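Ubiquitin-conjugating enzyme (Plasmodium vivax, PDB 2FO3) probably acts, through the UBC domain held here, as an E2 ubiquitin-conjugating enzyme that carries ubiquitin as a cysteine thioester. Local coordinates at residues 16-21 against 103-108; 22-27 against 43-48; 36-41 against 59-64; 88-93 against 110-115. All coordinates share one frame; numbering follows the deposited sequence. Where two conformers were deposited one is given.

Contact 1: 16-21 against 103-108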
loop_
_atom_site.group_PDB
_atom_site.type_symbol
_atom_site.label_atom_id
_atom_site.label_comp_id
_atom_site.label_asym_id
_atom_site.label_seq_id
_atom_site.Cartn_x
_atom_site.Cartn_y
_atom_site.Cartn_z
ATOM N N HIS A 16 14.238 -1.545 -2.255
ATOM C CA HIS A 16 14.829 -1.803 -3.581
ATOM C C HIS A 16 13.782 -2.280 -4.562
ATOM O O HIS A 16 13.685 -1.783 -5.678
ATOM C CB HIS A 16 15.963 -2.849 -3.483
ATOM C CG HIS A 16 16.397 -3.385 -4.818
ATOM N ND1 HIS A 16 16.958 -2.589 -5.796
ATOM C CD2 HIS A 16 16.351 -4.639 -5.335
ATOM C CE1 HIS A 16 17.245 -3.332 -6.857
ATOM N NE2 HIS A 16 16.877 -4.576 -6.607
ATOM N N ASN A 17 12.985 -3.270 -4.151
ATOM C CA ASN A 17 11.989 -3.817 -5.075
ATOM C C ASN A 17 10.976 -2.810 -5.543
ATOM O O ASN A 17 10.649 -2.759 -6.744
ATOM C CB ASN A 17 11.278 -5.033 -4.465
ATOM C CG ASN A 17 10.235 -5.586 -5.389
ATOM O OD1 ASN A 17 9.031 -5.451 -5.150
ATOM N ND2 ASN A 17 10.677 -6.152 -6.491
ATOM N N PHE A 18 10.476 -2.003 -4.600
ATOM C CA PHE A 18 9.492 -0.988 -4.878
ATOM C C PHE A 18 10.082 0.113 -5.774
ATOM O O PHE A 18 9.449 0.533 -6.726
ATOM C CB PHE A 18 8.971 -0.377 -3.588
ATOM C CG PHE A 18 7.627 0.263 -3.735
ATOM C CD1 PHE A 18 6.483 -0.390 -3.270
ATOM C CD2 PHE A 18 7.492 1.512 -4.333
ATOM C CE1 PHE A 18 5.231 0.209 -3.390
ATOM C CE2 PHE A 18 6.229 2.126 -4.486
ATOM C CZ PHE A 18 5.107 1.492 -4.009
ATOM N N LEU A 19 11.294 0.568 -5.464
ATOM C CA LEU A 19 11.907 1.659 -6.265
ATOM C C LEU A 19 12.228 1.184 -7.649
ATOM O O LEU A 19 12.079 1.923 -8.609
ATOM C CB LEU A 19 13.173 2.180 -5.610
ATOM C CG LEU A 19 12.932 2.894 -4.280
ATOM C CD1 LEU A 19 14.278 3.255 -3.629
ATOM C CD2 LEU A 19 12.003 4.140 -4.442
ATOM N N ASN A 20 12.683 -0.061 -7.747
ATOM C CA ASN A 20 13.025 -0.639 -9.052
ATOM C C ASN A 20 11.790 -1.067 -9.862
ATOM O O ASN A 20 11.739 -0.894 -11.095
ATOM C CB ASN A 20 14.006 -1.789 -8.869
ATOM C CG ASN A 20 15.191 -1.679 -9.779
ATOM O OD1 ASN A 20 15.680 -2.686 -10.295
ATOM N ND2 ASN A 20 15.675 -0.437 -9.992
ATOM N N ASN A 21 10.769 -1.557 -9.164
ATOM C CA ASN A 21 9.557 -2.027 -9.811
ATOM C C ASN A 21 8.322 -1.466 -9.098
ATOM O O ASN A 21 7.594 -2.220 -8.418
ATOM C CB ASN A 21 9.558 -3.577 -9.849
ATOM C CG ASN A 21 8.246 -4.178 -10.401
ATOM O OD1 ASN A 21 7.551 -3.577 -11.235
ATOM N ND2 ASN A 21 7.910 -5.383 -9.924
ATOM N N LEU A 103 4.966 -12.086 0.339
ATOM C CA LEU A 103 4.338 -10.959 -0.347
ATOM C C LEU A 103 5.317 -9.775 -0.408
ATOM O O LEU A 103 5.917 -9.406 0.615
ATOM C CB LEU A 103 3.047 -10.541 0.391
ATOM C CG LEU A 103 2.238 -9.282 0.021
ATOM C CD1 LEU A 103 1.736 -9.326 -1.411
ATOM C CD2 LEU A 103 1.065 -9.049 1.008
ATOM N N SER A 104 5.498 -9.222 -1.608
ATOM C CA SER A 104 6.221 -7.965 -1.755
ATOM C C SER A 104 5.294 -6.793 -1.450
ATOM O O SER A 104 4.076 -6.867 -1.694
ATOM C CB SER A 104 6.762 -7.813 -3.188
ATOM O OG SER A 104 5.741 -7.549 -4.128
ATOM N N ILE A 105 5.853 -5.686 -0.957
ATOM C CA ILE A 105 5.020 -4.496 -0.724
ATOM C C ILE A 105 4.502 -3.934 -2.061
ATOM O O ILE A 105 3.357 -3.497 -2.168
ATOM C CB ILE A 105 5.792 -3.415 0.070
ATOM C CG1 ILE A 105 6.337 -4.005 1.396
ATOM C CG2 ILE A 105 4.941 -2.127 0.250
ATOM C CD1 ILE A 105 5.252 -4.626 2.364
ATOM N N SER A 106 5.364 -3.901 -3.065
ATOM C CA SER A 106 4.925 -3.538 -4.408
ATOM C C SER A 106 3.649 -4.324 -4.860
ATOM O O SER A 106 2.683 -3.730 -5.338
ATOM C CB SER A 106 6.071 -3.731 -5.420
ATOM O OG SER A 106 5.693 -3.141 -6.631
ATOM N N GLY A 107 3.664 -5.652 -4.700
ATOM C CA GLY A 107 2.525 -6.519 -5.068
ATOM C C GLY A 107 1.291 -6.251 -4.199
ATOM O O GLY A 107 0.154 -6.328 -4.690
ATOM N N LEU A 108 1.517 -5.957 -2.924
ATOM C CA LEU A 108 0.416 -5.613 -2.026
ATOM C C LEU A 108 -0.304 -4.362 -2.526
ATOM O O LEU A 108 -1.520 -4.357 -2.647
ATOM C CB LEU A 108 0.947 -5.422 -0.600
ATOM C CG LEU A 108 -0.040 -4.899 0.422
ATOM C CD1 LEU A 108 -1.149 -5.927 0.622
ATOM C CD2 LEU A 108 0.697 -4.590 1.714
HETATM O O HOH W 1 8.308 -4.161 -2.671
HETATM O O HOH W 2 6.526 -7.236 -6.707
#

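Contact 2: 22-27 against 43-48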
loop_
_atom_site.group_PDB
_atom_site.type_symbol
_atom_site.label_atom_id
_atom_site.label_comp_id
_atom_site.label_asym_id
_atom_site.label_seq_id
_atom_site.Cartn_x
_atom_site.Cartn_y
_atom_site.Cartn_z
ATOM N N PRO A 22 8.071 -0.141 -9.243
ATOM C CA PRO A 22 6.936 0.445 -8.516
ATOM C C PRO A 22 5.607 0.035 -9.140
ATOM O O PRO A 22 5.538 -0.148 -10.357
ATOM C CB PRO A 22 7.144 1.950 -8.707
ATOM C CG PRO A 22 7.877 2.048 -10.030
ATOM C CD PRO A 22 8.765 0.863 -10.089
ATOM N N PRO A 23 4.551 -0.104 -8.326
ATOM C CA PRO A 23 3.239 -0.371 -8.907
ATOM C C PRO A 23 2.851 0.743 -9.872
ATOM O O PRO A 23 3.283 1.895 -9.707
ATOM C CB PRO A 23 2.301 -0.330 -7.691
ATOM C CG PRO A 23 3.137 -0.624 -6.555
ATOM C CD PRO A 23 4.486 -0.016 -6.859
ATOM N N ILE A 24 2.034 0.416 -10.862
ATOM C CA ILE A 24 1.538 1.408 -11.833
ATOM C C ILE A 24 0.908 2.677 -11.182
ATOM O O ILE A 24 0.044 2.592 -10.275
ATOM C CB ILE A 24 0.550 0.730 -12.876
ATOM C CG1 ILE A 24 0.119 1.704 -13.987
ATOM C CG2 ILE A 24 -0.685 0.121 -12.181
ATOM C CD1 ILE A 24 1.217 2.105 -15.016
ATOM N N ASN A 25 1.361 3.851 -11.656
ATOM C CA ASN A 25 0.887 5.161 -11.171
ATOM C C ASN A 25 1.191 5.447 -9.688
ATOM O O ASN A 25 0.503 6.265 -9.063
ATOM C CB ASN A 25 -0.634 5.331 -11.432
ATOM C CG ASN A 25 -0.942 5.811 -12.851
ATOM O OD1 ASN A 25 -0.201 5.512 -13.796
ATOM N ND2 ASN A 25 -2.059 6.542 -13.010
ATOM N N CYS A 26 2.189 4.759 -9.131
ATOM C CA CYS A 26 2.580 4.946 -7.747
ATOM C C CYS A 26 3.999 5.458 -7.616
ATOM O O CYS A 26 4.881 5.091 -8.399
ATOM C CB CYS A 26 2.455 3.631 -6.957
ATOM S SG CYS A 26 0.785 3.047 -6.803
ATOM N N THR A 27 4.217 6.285 -6.614
ATOM C CA THR A 27 5.540 6.750 -6.274
ATOM C C THR A 27 5.681 6.639 -4.761
ATOM O O THR A 27 4.686 6.715 -4.013
ATOM C CB THR A 27 5.766 8.205 -6.694
ATOM O OG1 THR A 27 4.713 8.995 -6.171
ATOM C CG2 THR A 27 5.823 8.343 -8.236
ATOM N N VAL A 43 -1.896 7.838 -8.173
ATOM C CA VAL A 43 -2.716 8.716 -9.023
ATOM C C VAL A 43 -3.645 7.814 -9.792
ATOM O O VAL A 43 -3.198 6.959 -10.541
ATOM C CB VAL A 43 -1.865 9.555 -9.995
ATOM C CG1 VAL A 43 -2.772 10.521 -10.814
ATOM C CG2 VAL A 43 -0.785 10.320 -9.224
ATOM N N GLY A 44 -4.942 7.985 -9.565
ATOM C CA GLY A 44 -5.984 7.146 -10.160
ATOM C C GLY A 44 -5.818 6.926 -11.646
ATOM O O GLY A 44 -5.671 7.886 -12.431
ATOM N N LEU A 45 -5.825 5.666 -12.035
ATOM C CA LEU A 45 -5.685 5.310 -13.444
ATOM C C LEU A 45 -6.802 5.835 -14.342
ATOM O O LEU A 45 -7.988 5.821 -13.978
ATOM C CB LEU A 45 -5.552 3.792 -13.595
ATOM C CG LEU A 45 -4.178 3.290 -13.177
ATOM C CD1 LEU A 45 -4.209 1.867 -12.652
ATOM C CD2 LEU A 45 -3.193 3.447 -14.326
ATOM N N GLU A 46 -6.408 6.298 -15.519
ATOM C CA GLU A 46 -7.364 6.633 -16.568
ATOM C C GLU A 46 -8.188 5.368 -16.862
ATOM O O GLU A 46 -7.665 4.251 -16.811
ATOM C CB GLU A 46 -6.627 7.122 -17.826
ATOM N N ASN A 47 -9.480 5.555 -17.119
ATOM C CA ASN A 47 -10.409 4.450 -17.425
ATOM C C ASN A 47 -10.884 3.657 -16.192
ATOM O O ASN A 47 -11.377 2.529 -16.312
ATOM C CB ASN A 47 -9.858 3.514 -18.527
ATOM N N THR A 48 -10.709 4.257 -15.015
ATOM C CA THR A 48 -11.274 3.736 -13.769
ATOM C C THR A 48 -12.046 4.899 -13.154
ATOM O O THR A 48 -11.855 6.050 -13.564
ATOM C CB THR A 48 -10.194 3.183 -12.773
ATOM O OG1 THR A 48 -9.439 4.261 -12.195
ATOM C CG2 THR A 48 -9.254 2.193 -13.462
HETATM O O HOH W 3 -3.256 6.517 -15.970
#

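Contact 3: 36-41 against 59-64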
loop_
_atom_site.group_PDB
_atom_site.type_symbol
_atom_site.label_atom_id
_atom_site.label_comp_id
_atom_site.label_asym_id
_atom_site.label_seq_id
_atom_site.Cartn_x
_atom_site.Cartn_y
_atom_site.Cartn_z
ATOM N N ARG A 36 10.409 2.446 9.467
ATOM C CA ARG A 36 9.292 1.489 9.441
ATOM C C ARG A 36 7.986 2.067 8.883
ATOM O O ARG A 36 6.949 1.393 8.892
ATOM C CB ARG A 36 9.106 0.860 10.838
ATOM C CG ARG A 36 10.335 0.110 11.270
ATOM C CD ARG A 36 10.083 -0.835 12.403
ATOM N NE ARG A 36 11.126 -1.863 12.413
ATOM C CZ ARG A 36 10.994 -3.096 11.895
ATOM N NH1 ARG A 36 9.849 -3.494 11.345
ATOM N NH2 ARG A 36 12.015 -3.954 11.951
ATOM N N ILE A 37 8.030 3.299 8.370
ATOM C CA ILE A 37 6.839 3.915 7.761
ATOM C C ILE A 37 7.116 4.415 6.322
ATOM O O ILE A 37 8.079 5.175 6.091
ATOM C CB ILE A 37 6.261 5.102 8.620
ATOM C CG1 ILE A 37 5.717 4.604 9.955
ATOM C CG2 ILE A 37 5.191 5.849 7.858
ATOM C CD1 ILE A 37 5.143 5.704 10.854
ATOM N N TRP A 38 6.265 3.994 5.386
ATOM C CA TRP A 38 6.277 4.467 3.997
ATOM C C TRP A 38 4.966 5.160 3.686
ATOM O O TRP A 38 3.942 4.852 4.276
ATOM C CB TRP A 38 6.443 3.298 2.999
ATOM C CG TRP A 38 7.717 2.517 3.041
ATOM C CD1 TRP A 38 8.831 2.741 3.849
ATOM C CD2 TRP A 38 8.067 1.416 2.178
ATOM N NE1 TRP A 38 9.799 1.817 3.551
ATOM C CE2 TRP A 38 9.370 1.008 2.528
ATOM C CE3 TRP A 38 7.397 0.743 1.132
ATOM C CZ2 TRP A 38 10.024 -0.082 1.890
ATOM C CZ3 TRP A 38 8.038 -0.346 0.495
ATOM C CH2 TRP A 38 9.350 -0.737 0.883
ATOM N N ILE A 39 4.984 6.065 2.721
ATOM C CA ILE A 39 3.769 6.663 2.198
ATOM C C ILE A 39 3.826 6.512 0.697
ATOM O O ILE A 39 4.734 7.038 0.031
ATOM C CB ILE A 39 3.604 8.185 2.505
ATOM C CG1 ILE A 39 3.894 8.522 3.973
ATOM C CG2 ILE A 39 2.214 8.694 2.053
ATOM C CD1 ILE A 39 2.882 8.019 4.910
ATOM N N VAL A 40 2.859 5.785 0.174
ATOM C CA VAL A 40 2.735 5.582 -1.260
ATOM C C VAL A 40 1.666 6.513 -1.858
ATOM O O VAL A 40 0.512 6.572 -1.380
ATOM C CB VAL A 40 2.447 4.073 -1.575
ATOM C CG1 VAL A 40 2.158 3.853 -3.071
ATOM C CG2 VAL A 40 3.601 3.230 -1.134
ATOM N N LYS A 41 2.050 7.251 -2.894
ATOM C CA LYS A 41 1.120 8.101 -3.644
ATOM C C LYS A 41 0.613 7.365 -4.887
ATOM O O LYS A 41 1.403 6.919 -5.715
ATOM C CB LYS A 41 1.811 9.429 -4.045
ATOM C CG LYS A 41 0.954 10.348 -4.923
ATOM C CD LYS A 41 1.629 11.703 -5.113
ATOM C CE LYS A 41 0.950 12.496 -6.249
ATOM N NZ LYS A 41 1.328 13.970 -6.282
ATOM N N ILE A 59 1.893 2.885 5.009
ATOM C CA ILE A 59 2.353 1.528 5.226
ATOM C C ILE A 59 3.244 1.477 6.449
ATOM O O ILE A 59 4.269 2.132 6.503
ATOM C CB ILE A 59 3.074 0.945 3.984
ATOM C CG1 ILE A 59 2.129 0.917 2.762
ATOM C CG2 ILE A 59 3.573 -0.491 4.286
ATOM C CD1 ILE A 59 2.884 0.735 1.438
ATOM N N ILE A 60 2.824 0.714 7.458
ATOM C CA ILE A 60 3.616 0.583 8.680
ATOM C C ILE A 60 4.105 -0.827 8.865
ATOM O O ILE A 60 3.299 -1.780 8.937
ATOM C CB ILE A 60 2.796 1.001 9.938
ATOM C CG1 ILE A 60 2.167 2.383 9.746
ATOM C CG2 ILE A 60 3.679 0.943 11.204
ATOM C CD1 ILE A 60 1.051 2.691 10.681
ATOM N N PHE A 61 5.416 -0.979 8.966
ATOM C CA PHE A 61 6.013 -2.294 9.222
ATOM C C PHE A 61 6.136 -2.544 10.730
ATOM O O PHE A 61 6.884 -1.821 11.411
ATOM C CB PHE A 61 7.391 -2.386 8.610
ATOM C CG PHE A 61 7.405 -2.198 7.135
ATOM C CD1 PHE A 61 7.255 -3.293 6.269
ATOM C CD2 PHE A 61 7.563 -0.913 6.587
ATOM C CE1 PHE A 61 7.270 -3.104 4.876
ATOM C CE2 PHE A 61 7.568 -0.726 5.191
ATOM C CZ PHE A 61 7.418 -1.819 4.348
ATOM N N PRO A 62 5.388 -3.550 11.252
ATOM C CA PRO A 62 5.440 -3.870 12.670
ATOM C C PRO A 62 6.761 -4.545 13.039
ATOM O O PRO A 62 7.510 -5.011 12.166
ATOM C CB PRO A 62 4.247 -4.820 12.860
ATOM C CG PRO A 62 4.121 -5.518 11.537
ATOM C CD PRO A 62 4.434 -4.427 10.526
ATOM N N ASP A 63 7.046 -4.584 14.332
ATOM C CA ASP A 63 8.269 -5.177 14.816
ATOM C C ASP A 63 8.469 -6.649 14.385
ATOM O O ASP A 63 9.618 -7.105 14.229
ATOM C CB ASP A 63 8.329 -5.066 16.342
ATOM C CG ASP A 63 9.739 -5.103 16.857
ATOM O OD1 ASP A 63 10.551 -4.244 16.428
ATOM O OD2 ASP A 63 10.044 -5.983 17.685
ATOM N N ASP A 64 7.366 -7.379 14.216
ATOM C CA ASP A 64 7.405 -8.793 13.799
ATOM C C ASP A 64 7.345 -8.996 12.276
ATOM O O ASP A 64 7.234 -10.143 11.795
ATOM C CB ASP A 64 6.263 -9.581 14.461
ATOM C CG ASP A 64 6.526 -9.889 15.916
ATOM O OD1 ASP A 64 7.543 -9.417 16.467
ATOM O OD2 ASP A 64 5.712 -10.627 16.517
#

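Contact 4: 88-93 against 110-115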
loop_
_atom_site.group_PDB
_atom_site.type_symbol
_atom_site.label_atom_id
_atom_site.label_comp_id
_atom_site.label_asym_id
_atom_site.label_seq_id
_atom_site.Cartn_x
_atom_site.Cartn_y
_atom_site.Cartn_z
ATOM N N GLY A 88 -10.010 4.912 6.286
ATOM C CA GLY A 88 -8.993 4.487 5.322
ATOM C C GLY A 88 -8.551 3.042 5.456
ATOM O O GLY A 88 -7.801 2.571 4.619
ATOM N N ASP A 89 -9.003 2.326 6.499
ATOM C CA ASP A 89 -8.690 0.865 6.637
ATOM C C ASP A 89 -9.189 0.097 5.445
ATOM O O ASP A 89 -10.192 0.461 4.836
ATOM C CB ASP A 89 -9.318 0.265 7.899
ATOM C CG ASP A 89 -8.618 0.695 9.169
ATOM O OD1 ASP A 89 -7.493 1.228 9.115
ATOM O OD2 ASP A 89 -9.199 0.475 10.251
ATOM N N ILE A 90 -8.524 -1.010 5.126
ATOM C CA ILE A 90 -8.838 -1.713 3.897
ATOM C C ILE A 90 -9.221 -3.126 4.281
ATOM O O ILE A 90 -8.553 -3.755 5.111
ATOM C CB ILE A 90 -7.614 -1.737 2.941
ATOM C CG1 ILE A 90 -7.219 -0.280 2.537
ATOM C CG2 ILE A 90 -7.863 -2.624 1.704
ATOM C CD1 ILE A 90 -5.740 -0.192 1.983
ATOM N N CYS A 91 -10.301 -3.606 3.663
ATOM C CA CYS A 91 -10.733 -4.983 3.807
ATOM C C CYS A 91 -10.174 -5.751 2.618
ATOM O O CYS A 91 -10.690 -5.659 1.503
ATOM C CB CYS A 91 -12.275 -5.089 3.848
ATOM S SG CYS A 91 -12.817 -6.842 4.022
ATOM N N LEU A 92 -9.095 -6.494 2.859
ATOM C CA LEU A 92 -8.406 -7.240 1.800
ATOM C C LEU A 92 -7.751 -8.465 2.405
ATOM O O LEU A 92 -6.867 -8.335 3.243
ATOM C CB LEU A 92 -7.320 -6.367 1.124
ATOM C CG LEU A 92 -6.490 -7.055 0.020
ATOM C CD1 LEU A 92 -7.308 -7.226 -1.260
ATOM C CD2 LEU A 92 -5.191 -6.279 -0.272
ATOM N N SER A 93 -8.178 -9.654 1.958
ATOM C CA SER A 93 -7.669 -10.926 2.485
ATOM C C SER A 93 -6.142 -11.030 2.459
ATOM O O SER A 93 -5.551 -11.577 3.389
ATOM C CB SER A 93 -8.279 -12.113 1.712
ATOM O OG SER A 93 -9.695 -12.058 1.757
ATOM N N LEU A 110 -0.123 -3.115 -5.596
ATOM C CA LEU A 110 -0.773 -3.406 -6.883
ATOM C C LEU A 110 -2.139 -4.127 -6.694
ATOM O O LEU A 110 -3.097 -3.853 -7.426
ATOM C CB LEU A 110 0.166 -4.183 -7.810
ATOM C CG LEU A 110 -0.147 -4.223 -9.291
ATOM C CD1 LEU A 110 -0.130 -2.822 -9.949
ATOM C CD2 LEU A 110 0.853 -5.146 -9.940
ATOM N N SER A 111 -2.212 -5.044 -5.739
ATOM C CA SER A 111 -3.495 -5.716 -5.424
ATOM C C SER A 111 -4.561 -4.738 -4.928
ATOM O O SER A 111 -5.755 -4.914 -5.215
ATOM C CB SER A 111 -3.295 -6.830 -4.406
ATOM O OG SER A 111 -2.458 -7.849 -4.950
ATOM N N ILE A 112 -4.134 -3.716 -4.196
ATOM C CA ILE A 112 -5.064 -2.673 -3.708
ATOM C C ILE A 112 -5.542 -1.881 -4.892
ATOM O O ILE A 112 -6.727 -1.619 -5.032
ATOM C CB ILE A 112 -4.390 -1.742 -2.626
ATOM C CG1 ILE A 112 -4.128 -2.543 -1.321
ATOM C CG2 ILE A 112 -5.234 -0.430 -2.398
ATOM C CD1 ILE A 112 -3.077 -1.917 -0.368
ATOM N N ILE A 113 -4.622 -1.548 -5.797
ATOM C CA ILE A 113 -4.986 -0.757 -6.960
ATOM C C ILE A 113 -5.947 -1.588 -7.808
ATOM O O ILE A 113 -6.938 -1.081 -8.309
ATOM C CB ILE A 113 -3.730 -0.331 -7.793
ATOM C CG1 ILE A 113 -2.851 0.607 -6.977
ATOM C CG2 ILE A 113 -4.142 0.354 -9.105
ATOM C CD1 ILE A 113 -1.467 0.832 -7.626
ATOM N N SER A 114 -5.649 -2.876 -7.944
ATOM C CA SER A 114 -6.564 -3.795 -8.624
ATOM C C SER A 114 -7.975 -3.783 -8.008
ATOM O O SER A 114 -8.987 -3.640 -8.744
ATOM C CB SER A 114 -6.000 -5.211 -8.614
ATOM O OG SER A 114 -6.856 -6.069 -9.337
ATOM N N MET A 115 -8.036 -3.943 -6.679
ATOM C CA MET A 115 -9.313 -3.909 -5.912
ATOM C C MET A 115 -10.094 -2.633 -6.221
ATOM O O MET A 115 -11.272 -2.689 -6.555
ATOM C CB MET A 115 -9.043 -4.041 -4.416
ATOM C CG MET A 115 -10.299 -4.027 -3.494
ATOM S SD MET A 115 -9.800 -3.635 -1.806
ATOM C CE MET A 115 -9.447 -1.883 -1.939
#

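Contact 1: 16-21 against 103-108
S106 OG donates a 2.8 Å hydrogen bond to N21 O, tying the first turn of helix 105-116 to the first residue past helix 10-20. The hydroxyl approaches almost straight along the carbonyl direction (C=O...donor angle 162°). With OG opposite the backbone N (chi1 -169°), the hydroxyl is turned across to N21 O. One turn back, N17 points its side chain across the gap, and OD1 rests 3.4 Å from S106 CB. The same OD1 takes a proton from a water that in turn accepts from S106 N, 3.0 Å away. A second water lies 2.7 Å from S104 OG, and its link to N17 is weak. S104 is the N-cap: its OG accepts from G107 N at 2.9 Å. Beneath this polar layer F18 brings CD1 within 3.7 Å of S106 N, and its ring continues inward to V40 and L28 of the sheet. Small serines and a water-binding asparagine suit a seam where the first N-H groups of a helix need acceptors, supplied here by E14, water and S104. The chemistry implies a junction held by few direct bonds, partly mediated by water, above an apolar floor.

Contact 2: 22-27 against 43-48
N25 and L45 meet where two type II turns, P23 to C26 and L45 to T48, flank the paired ends of strands 26-30 and 37-43 in the antiparallel sheet of the UBC fold. L45 holds CG anti to its carbonyl carbon (chi1 -75°), which brings methyl CD2 over the face of the N25 amide, 3.5 Å from ND2; the two side chains cross obliquely. The amide is held by its edge: ND2 donates to V43 O at 2.8 Å, and the acceptor lies in the amide plane although the donor stands 35° out of the V43 carbonyl plane. A water 3.2 Å from ND2 accepts from it and from E46 N, so the amide's orientation is well defined. The backbone adds V43 N to N25 O, 3.0 Å. Asparagine suits the third position of its turn because it tolerates positive phi (63°) and can still send an N-H across; N47 holds the equivalent place in the other turn. T48 OG1 fastens that second turn by donating to L45 O. I24, next to L110 of helix 105-116, meets L45 at about a right angle. Its CG1 lies 3.8 Å from L45 CD2, the same methyl that lies over the amide face.

Contact 3: 36-41 against 59-64
F61 and R36 meet just past the last bridged pair of the antiparallel hairpin of strands 37-43 and 54-60, at the end away from its turn, in the UBC sheet. CB of F61 lies near R36 NH1, and CG is anti to the carbonyl carbon (chi1 -60°), which sends the ring to W38. On the way CD2 comes 3.3 Å from R36 O, which stands at the ring's edge. That carbonyl already accepts from F61 N (2.8 Å), so backbone bond and ring edge converge on one oxygen. Farther out, CE2 lies over the centre of the W38 indole, 3.7 Å from W38 CE2, with CZ beside it. This is a T-shaped stack, F61 edge to W38 face, the planes at 72°; broad aromatic groups suit a layer between sheet and helices, where I11 and I105 also touch F61. W38 and I59 form the hydrogen-bonded pair, with W38 N to I59 O and I59 N to W38 O both 2.9 Å. On the other sheet face I37 and I60, a non-hydrogen-bonded pair, lie side by side. R36 runs an extended chain alongside 61-63, and NH1 makes a weak bond to F61 O. On the W38 side, V40 CG2 meets I59 CD1 at 3.7 Å.

Contact 4: 88-93 against 110-115
L92 and I112 mark where the two backbones come nearest, their CA atoms still 7.9 Å apart, so the gap is bridged mainly by side chains. The loop 88-93 is extended from I90 to L92, and its residues alternate: I90 and L92 point toward the helix, C91 away. Opposite it, 110-115 is regular helix, with bonds such as M115 N to S111 O, and I112 and M115, three residues apart, share the side that meets the loop. Every side-chain contact between them is apolar. I90 divides its branches: CD1 meets I112 CD1 at 3.9 Å, the two chains crossing at about a right angle, while CG2 meets M115 CE at 4.0 Å. The bend of M115 at its last torsion (chi3 74°) carries CE round to that methyl and leaves SD 4.0 Å from C91 O. L92, its CG set opposite the backbone N (chi1 178°), brings CD2 to 4.0 Å from I112 CG1. Branched isoleucine and leucine present methyls to the helix flank, and flexible methionine adapts to what remains. C91 stands in the sequence Asn-Gly-Asp-Ile-Cys-Leu, where E2 enzymes carry their thioester-forming cysteine, and so is probably that residue; I90 and L92 on either side of it fasten the segment to the core while its CB points away from the helix. Farther in, I90 and I112 both touch F74 of strand 71-74 and L57 of strand 54-60, and M115 reaches H83, which places the loop beside the edge strand of the sheet, with helix 105-116 lying over that sheet.

All four contacts belong to one compact UBC domain, their centres 13 to 20 Å apart. Contact 1 spans the long chain interval that encloses contacts 2 and 3, while contact 4 opens within it and closes beyond. Helix 105-116 is the shared element: its first turn serves contact 1 and its later turns contact 4, and I113 touches C26 and L45 of contact 2. Contacts 2 and 3 meet in the sheet, where strands 26-30 and 37-43 are neighbours. I105 packs on W38, I59 and F61, linking contact 1 to contact 3. Contacts 3 and 4 do not touch, their nearest atoms being about 7 Å apart. Helix and sheet together thus connect the N-terminal helix to the loop with the probable active-site cysteine.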